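PDB 2IMR: hypothetical protein DR_0824 from Deinococcus radiodurans, which catalyses the zinc-dependent deamination of aminodeoxyfutalosine to futalosine in menaquinone biosynthesis and, less efficiently, deaminates several adenosine derivatives. Local coordinates for residues R199-H213 / L226-H240. Residues are numbered along the deposited sequence; the frame is centred on the assembly and turned at random.
Sequences RRLERPGLRLGLSPH and LSDYAAGEGLPLQIH. With ZN (zinc ion), chain B.
His240 meets the carbonyl oxygen of His213 twice. Its ND1 donates to His213 O at 2.8 Å, with the oxygen in the ring plane, and its backbone N reaches the same oxygen at 3.2 Å. Held at this edge, the imidazole directs NE2 to the zinc ion, 2.1 Å away; His99 and His101 also bind the metal. The carbonyl is thus a second-shell group that fixes the ring's rotation and probably polarises it. Ser211 carries OG anti to its backbone N (chi1 176°), which brings it to Gln238 O at 2.9 Å, above the carbonyl plane instead of on a lone pair. Where strand 206-212 runs beside the residues entering strand 238-240, Leu210 N donates to Pro236 O and Leu210 O accepts from Gln238 N, the two bonds of a single parallel bridge. On the helix side, the CD2 methyl of Leu210 lies 3.8 Å from Leu226 CD2, the side chains crossing at about a right angle, while Pro212 CG and Leu226 CD1 meet as their side chains pass in opposite directions. At the far end, Arg199 bends at chi2 (61°) and receives Leu235 CD2 over one guanidinium face; its NH2 donates to Glu233 O at 3.1 Å, near the helix end, and NE pairs with Glu202 OE2. Pro236 CG sits over one face of the Arg207 guanidinium, off its centre, while NE is hydrogen-bonded to Thr171 OG1. The axes of strands 206-212 and 238-240 are 20° apart, and helical residues 226-233 run back antiparallel to strand 206-212; with the bridge, this strand-helix-strand order is a beta-alpha-beta crossover of the amidohydrolase TIM barrel, whose strand 238-241 delivers a zinc ligand beside His213, a predicted substrate-binding residue.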
loop_
_atom_site.group_PDB
_atom_site.type_symbol
_atom_site.label_atom_id
_atom_site.label_comp_id
_atom_site.label_asym_id
_atom_site.label_seq_id
_atom_site.Cartn_x
_atom_site.Cartn_y
_atom_site.Cartn_z
ATOM N N ARG A 199 20.056 -8.366 -0.018
ATOM C CA ARG A 199 20.409 -7.229 -0.863
ATOM C C ARG A 199 21.277 -7.656 -2.047
ATOM O O ARG A 199 21.272 -7.009 -3.094
ATOM C CB ARG A 199 21.135 -6.157 -0.038
ATOM C CG ARG A 199 21.129 -4.771 -0.682
ATOM C CD ARG A 199 19.702 -4.262 -0.844
ATOM N NE ARG A 199 19.615 -2.952 -1.488
ATOM C CZ ARG A 199 20.139 -1.832 -1.000
ATOM N NH1 ARG A 199 20.808 -1.844 0.146
ATOM N NH2 ARG A 199 19.973 -0.688 -1.651
ATOM N N ARG A 200 22.007 -8.753 -1.880
ATOM C CA ARG A 200 22.875 -9.274 -2.935
ATOM C C ARG A 200 22.079 -10.045 -3.986
ATOM O O ARG A 200 22.524 -10.202 -5.124
ATOM C CB ARG A 200 23.930 -10.206 -2.334
ATOM C CG ARG A 200 24.756 -9.581 -1.228
ATOM C CD ARG A 200 25.419 -10.653 -0.372
ATOM N NE ARG A 200 25.973 -10.081 0.852
ATOM C CZ ARG A 200 25.977 -10.696 2.033
ATOM N NH1 ARG A 200 25.454 -11.910 2.155
ATOM N NH2 ARG A 200 26.496 -10.090 3.095
ATOM N N LEU A 201 20.902 -10.525 -3.598
ATOM C CA LEU A 201 20.053 -11.305 -4.496
ATOM C C LEU A 201 19.047 -10.432 -5.225
ATOM O O LEU A 201 18.393 -10.865 -6.170
ATOM C CB LEU A 201 19.319 -12.383 -3.696
ATOM C CG LEU A 201 20.238 -13.288 -2.879
ATOM C CD1 LEU A 201 19.412 -14.329 -2.141
ATOM C CD2 LEU A 201 21.242 -13.961 -3.801
ATOM N N GLU A 202 18.935 -9.193 -4.768
ATOM C CA GLU A 202 18.023 -8.217 -5.345
ATOM C C GLU A 202 18.363 -7.933 -6.813
ATOM O O GLU A 202 19.532 -7.792 -7.173
ATOM C CB GLU A 202 18.103 -6.946 -4.493
ATOM C CG GLU A 202 17.701 -5.658 -5.155
ATOM C CD GLU A 202 17.884 -4.486 -4.214
ATOM O OE1 GLU A 202 17.165 -4.429 -3.196
ATOM O OE2 GLU A 202 18.755 -3.631 -4.482
ATOM N N ARG A 203 17.340 -7.871 -7.662
ATOM C CA ARG A 203 17.553 -7.590 -9.078
ATOM C C ARG A 203 16.693 -6.428 -9.564
ATOM O O ARG A 203 15.776 -5.987 -8.868
ATOM C CB ARG A 203 17.295 -8.844 -9.924
ATOM C CG ARG A 203 15.968 -9.554 -9.679
ATOM C CD ARG A 203 14.824 -8.955 -10.480
ATOM N NE ARG A 203 13.624 -9.788 -10.392
ATOM C CZ ARG A 203 12.442 -9.464 -10.909
ATOM N NH1 ARG A 203 12.289 -8.317 -11.560
ATOM N NH2 ARG A 203 11.409 -10.285 -10.773
ATOM N N PRO A 204 16.992 -5.901 -10.763
ATOM C CA PRO A 204 16.234 -4.781 -11.329
ATOM C C PRO A 204 14.740 -5.081 -11.438
ATOM O O PRO A 204 14.339 -6.055 -12.076
ATOM C CB PRO A 204 16.877 -4.588 -12.699
ATOM C CG PRO A 204 18.298 -5.018 -12.465
ATOM C CD PRO A 204 18.115 -6.269 -11.647
ATOM N N GLY A 205 13.923 -4.241 -10.812
ATOM C CA GLY A 205 12.485 -4.437 -10.875
ATOM C C GLY A 205 11.861 -5.009 -9.619
ATOM O O GLY A 205 10.660 -4.857 -9.404
ATOM N N LEU A 206 12.664 -5.675 -8.795
ATOM C CA LEU A 206 12.178 -6.269 -7.552
ATOM C C LEU A 206 13.214 -5.982 -6.476
ATOM O O LEU A 206 14.230 -6.674 -6.377
ATOM C CB LEU A 206 11.994 -7.779 -7.722
ATOM C CG LEU A 206 11.272 -8.530 -6.599
ATOM C CD1 LEU A 206 9.868 -7.967 -6.421
ATOM C CD2 LEU A 206 11.214 -10.016 -6.936
ATOM N N ARG A 207 12.951 -4.961 -5.669
ATOM C CA ARG A 207 13.886 -4.553 -4.633
ATOM C C ARG A 207 13.489 -4.921 -3.209
ATOM O O ARG A 207 12.318 -5.168 -2.905
ATOM C CB ARG A 207 14.105 -3.045 -4.718
ATOM C CG ARG A 207 12.838 -2.268 -4.487
ATOM C CD ARG A 207 13.043 -0.772 -4.612
ATOM N NE ARG A 207 11.820 -0.077 -4.229
ATOM C CZ ARG A 207 11.664 1.242 -4.247
ATOM N NH1 ARG A 207 12.661 2.029 -4.635
ATOM N NH2 ARG A 207 10.509 1.770 -3.867
ATOM N N LEU A 208 14.490 -4.940 -2.338
ATOM C CA LEU A 208 14.296 -5.269 -0.933
ATOM C C LEU A 208 13.947 -4.014 -0.145
ATOM O O LEU A 208 14.498 -2.939 -0.393
ATOM C CB LEU A 208 15.571 -5.891 -0.364
ATOM C CG LEU A 208 15.560 -6.214 1.130
ATOM C CD1 LEU A 208 14.530 -7.311 1.410
ATOM C CD2 LEU A 208 16.951 -6.666 1.559
ATOM N N GLY A 209 13.028 -4.159 0.805
ATOM C CA GLY A 209 12.623 -3.034 1.623
ATOM C C GLY A 209 12.561 -3.430 3.085
ATOM O O GLY A 209 12.870 -4.564 3.441
ATOM N N LEU A 210 12.152 -2.495 3.933
ATOM C CA LEU A 210 12.071 -2.761 5.358
ATOM C C LEU A 210 10.746 -2.263 5.900
ATOM O O LEU A 210 10.252 -1.211 5.499
ATOM C CB LEU A 210 13.229 -2.065 6.068
ATOM C CG LEU A 210 13.550 -2.423 7.513
ATOM C CD1 LEU A 210 13.788 -3.929 7.655
ATOM C CD2 LEU A 210 14.797 -1.639 7.937
ATOM N N SER A 211 10.161 -3.016 6.817
ATOM C CA SER A 211 8.894 -2.591 7.366
ATOM C C SER A 211 8.734 -2.697 8.869
ATOM O O SER A 211 8.407 -3.765 9.386
ATOM C CB SER A 211 7.745 -3.355 6.709
ATOM O OG SER A 211 6.514 -2.997 7.320
ATOM N N PRO A 212 8.998 -1.596 9.593
ATOM C CA PRO A 212 8.837 -1.600 11.050
ATOM C C PRO A 212 7.310 -1.742 11.157
ATOM O O PRO A 212 6.578 -0.922 10.600
ATOM C CB PRO A 212 9.308 -0.202 11.456
ATOM C CG PRO A 212 10.292 0.169 10.367
ATOM C CD PRO A 212 9.600 -0.333 9.125
ATOM N N HIS A 213 6.841 -2.777 11.850
ATOM C CA HIS A 213 5.406 -3.068 11.958
ATOM C C HIS A 213 4.475 -1.881 12.219
ATOM O O HIS A 213 3.681 -1.504 11.351
ATOM C CB HIS A 213 5.185 -4.152 13.023
ATOM C CG HIS A 213 3.802 -4.726 13.033
ATOM N ND1 HIS A 213 3.097 -4.942 14.198
ATOM C CD2 HIS A 213 3.013 -5.174 12.027
ATOM C CE1 HIS A 213 1.934 -5.501 13.911
ATOM N NE2 HIS A 213 1.859 -5.654 12.600
ATOM N N LEU A 226 16.214 1.095 12.628
ATOM C CA LEU A 226 15.712 0.632 11.342
ATOM C C LEU A 226 15.601 1.750 10.309
ATOM O O LEU A 226 16.058 1.593 9.173
ATOM C CB LEU A 226 14.344 -0.040 11.514
ATOM C CG LEU A 226 14.309 -1.317 12.363
ATOM C CD1 LEU A 226 12.847 -1.712 12.635
ATOM C CD2 LEU A 226 15.062 -2.437 11.637
ATOM N N SER A 227 15.001 2.876 10.687
ATOM C CA SER A 227 14.847 3.965 9.728
ATOM C C SER A 227 16.192 4.556 9.318
ATOM O O SER A 227 16.399 4.858 8.142
ATOM C CB SER A 227 13.907 5.063 10.266
ATOM O OG SER A 227 14.312 5.568 11.524
ATOM N N ASP A 228 17.106 4.711 10.273
ATOM C CA ASP A 228 18.428 5.251 9.956
ATOM C C ASP A 228 19.161 4.300 9.017
ATOM O O ASP A 228 19.781 4.727 8.042
ATOM C CB ASP A 228 19.268 5.449 11.224
ATOM C CG ASP A 228 18.803 6.626 12.064
ATOM O OD1 ASP A 228 17.934 7.393 11.603
ATOM O OD2 ASP A 228 19.318 6.792 13.191
ATOM N N TYR A 229 19.090 3.007 9.318
ATOM C CA TYR A 229 19.744 2.002 8.489
ATOM C C TYR A 229 19.205 2.057 7.065
ATOM O O TYR A 229 19.970 2.144 6.106
ATOM C CB TYR A 229 19.516 0.602 9.065
ATOM C CG TYR A 229 20.159 -0.501 8.252
ATOM C CD1 TYR A 229 21.545 -0.677 8.252
ATOM C CD2 TYR A 229 19.385 -1.360 7.467
ATOM C CE1 TYR A 229 22.147 -1.680 7.491
ATOM C CE2 TYR A 229 19.978 -2.366 6.701
ATOM C CZ TYR A 229 21.358 -2.519 6.720
ATOM O OH TYR A 229 21.945 -3.509 5.968
ATOM N N ALA A 230 17.882 2.017 6.929
ATOM C CA ALA A 230 17.248 2.052 5.613
ATOM C C ALA A 230 17.570 3.332 4.846
ATOM O O ALA A 230 17.852 3.297 3.647
ATOM C CB ALA A 230 15.733 1.900 5.757
ATOM N N ALA A 231 17.508 4.463 5.538
ATOM C CA ALA A 231 17.798 5.750 4.919
ATOM C C ALA A 231 19.229 5.757 4.388
ATOM O O ALA A 231 19.490 6.202 3.267
ATOM C CB ALA A 231 17.610 6.869 5.939
ATOM N N GLY A 232 20.149 5.238 5.192
ATOM C CA GLY A 232 21.544 5.197 4.794
ATOM C C GLY A 232 21.854 4.215 3.682
ATOM O O GLY A 232 22.717 4.482 2.841
ATOM N N GLU A 233 21.156 3.083 3.668
ATOM C CA GLU A 233 21.376 2.050 2.657
ATOM C C GLU A 233 20.487 2.194 1.429
ATOM O O GLU A 233 20.630 1.447 0.463
ATOM C CB GLU A 233 21.151 0.664 3.262
ATOM C CG GLU A 233 22.198 0.250 4.270
ATOM C CD GLU A 233 23.583 0.188 3.661
ATOM O OE1 GLU A 233 23.765 -0.568 2.683
ATOM O OE2 GLU A 233 24.484 0.897 4.157
ATOM N N GLY A 234 19.565 3.149 1.470
ATOM C CA GLY A 234 18.670 3.349 0.346
ATOM C C GLY A 234 17.575 2.299 0.261
ATOM O O GLY A 234 17.141 1.944 -0.833
ATOM N N LEU A 235 17.126 1.793 1.408
ATOM C CA LEU A 235 16.066 0.787 1.430
ATOM C C LEU A 235 14.706 1.438 1.666
ATOM O O LEU A 235 14.530 2.194 2.618
ATOM C CB LEU A 235 16.319 -0.236 2.541
ATOM C CG LEU A 235 17.494 -1.203 2.391
ATOM C CD1 LEU A 235 17.641 -2.011 3.665
ATOM C CD2 LEU A 235 17.263 -2.121 1.198
ATOM N N PRO A 236 13.723 1.158 0.795
ATOM C CA PRO A 236 12.404 1.761 0.996
ATOM C C PRO A 236 11.781 1.281 2.304
ATOM O O PRO A 236 12.073 0.179 2.779
ATOM C CB PRO A 236 11.624 1.316 -0.244
ATOM C CG PRO A 236 12.282 0.038 -0.630
ATOM C CD PRO A 236 13.750 0.347 -0.431
ATOM N N LEU A 237 10.941 2.125 2.894
ATOM C CA LEU A 237 10.284 1.806 4.154
ATOM C C LEU A 237 8.769 1.900 4.059
ATOM O O LEU A 237 8.233 2.685 3.282
ATOM C CB LEU A 237 10.727 2.785 5.252
ATOM C CG LEU A 237 12.119 2.737 5.884
ATOM C CD1 LEU A 237 12.379 4.056 6.609
ATOM C CD2 LEU A 237 12.217 1.569 6.849
ATOM N N GLN A 238 8.092 1.075 4.851
ATOM C CA GLN A 238 6.635 1.104 4.963
ATOM C C GLN A 238 6.334 0.829 6.429
ATOM O O GLN A 238 6.851 -0.133 7.010
ATOM C CB GLN A 238 5.948 0.062 4.069
ATOM C CG GLN A 238 5.388 0.669 2.781
ATOM C CD GLN A 238 4.411 -0.245 2.046
ATOM O OE1 GLN A 238 3.562 -0.888 2.660
ATOM N NE2 GLN A 238 4.514 -0.283 0.721
ATOM N N ILE A 239 5.529 1.698 7.029
ATOM C CA ILE A 239 5.142 1.578 8.433
ATOM C C ILE A 239 3.616 1.710 8.512
ATOM O O ILE A 239 3.046 2.617 7.905
ATOM C CB ILE A 239 5.757 2.728 9.292
ATOM C CG1 ILE A 239 7.269 2.809 9.070
ATOM C CG2 ILE A 239 5.452 2.500 10.778
ATOM C CD1 ILE A 239 7.916 4.018 9.727
ATOM N N HIS A 240 2.956 0.798 9.226
ATOM C CA HIS A 240 1.502 0.891 9.395
ATOM C C HIS A 240 1.298 1.937 10.476
ATOM O O HIS A 240 1.801 1.773 11.583
ATOM C CB HIS A 240 0.897 -0.420 9.901
ATOM C CG HIS A 240 1.140 -1.595 9.009
ATOM N ND1 HIS A 240 2.228 -2.428 9.157
ATOM C CD2 HIS A 240 0.414 -2.104 7.986
ATOM C CE1 HIS A 240 2.159 -3.402 8.267
ATOM N NE2 HIS A 240 1.068 -3.229 7.545
HETATM ZN ZN ZN B . -0.195 -4.357 6.335
HETATM O O HOH W 1 -1.892 -3.936 6.726
#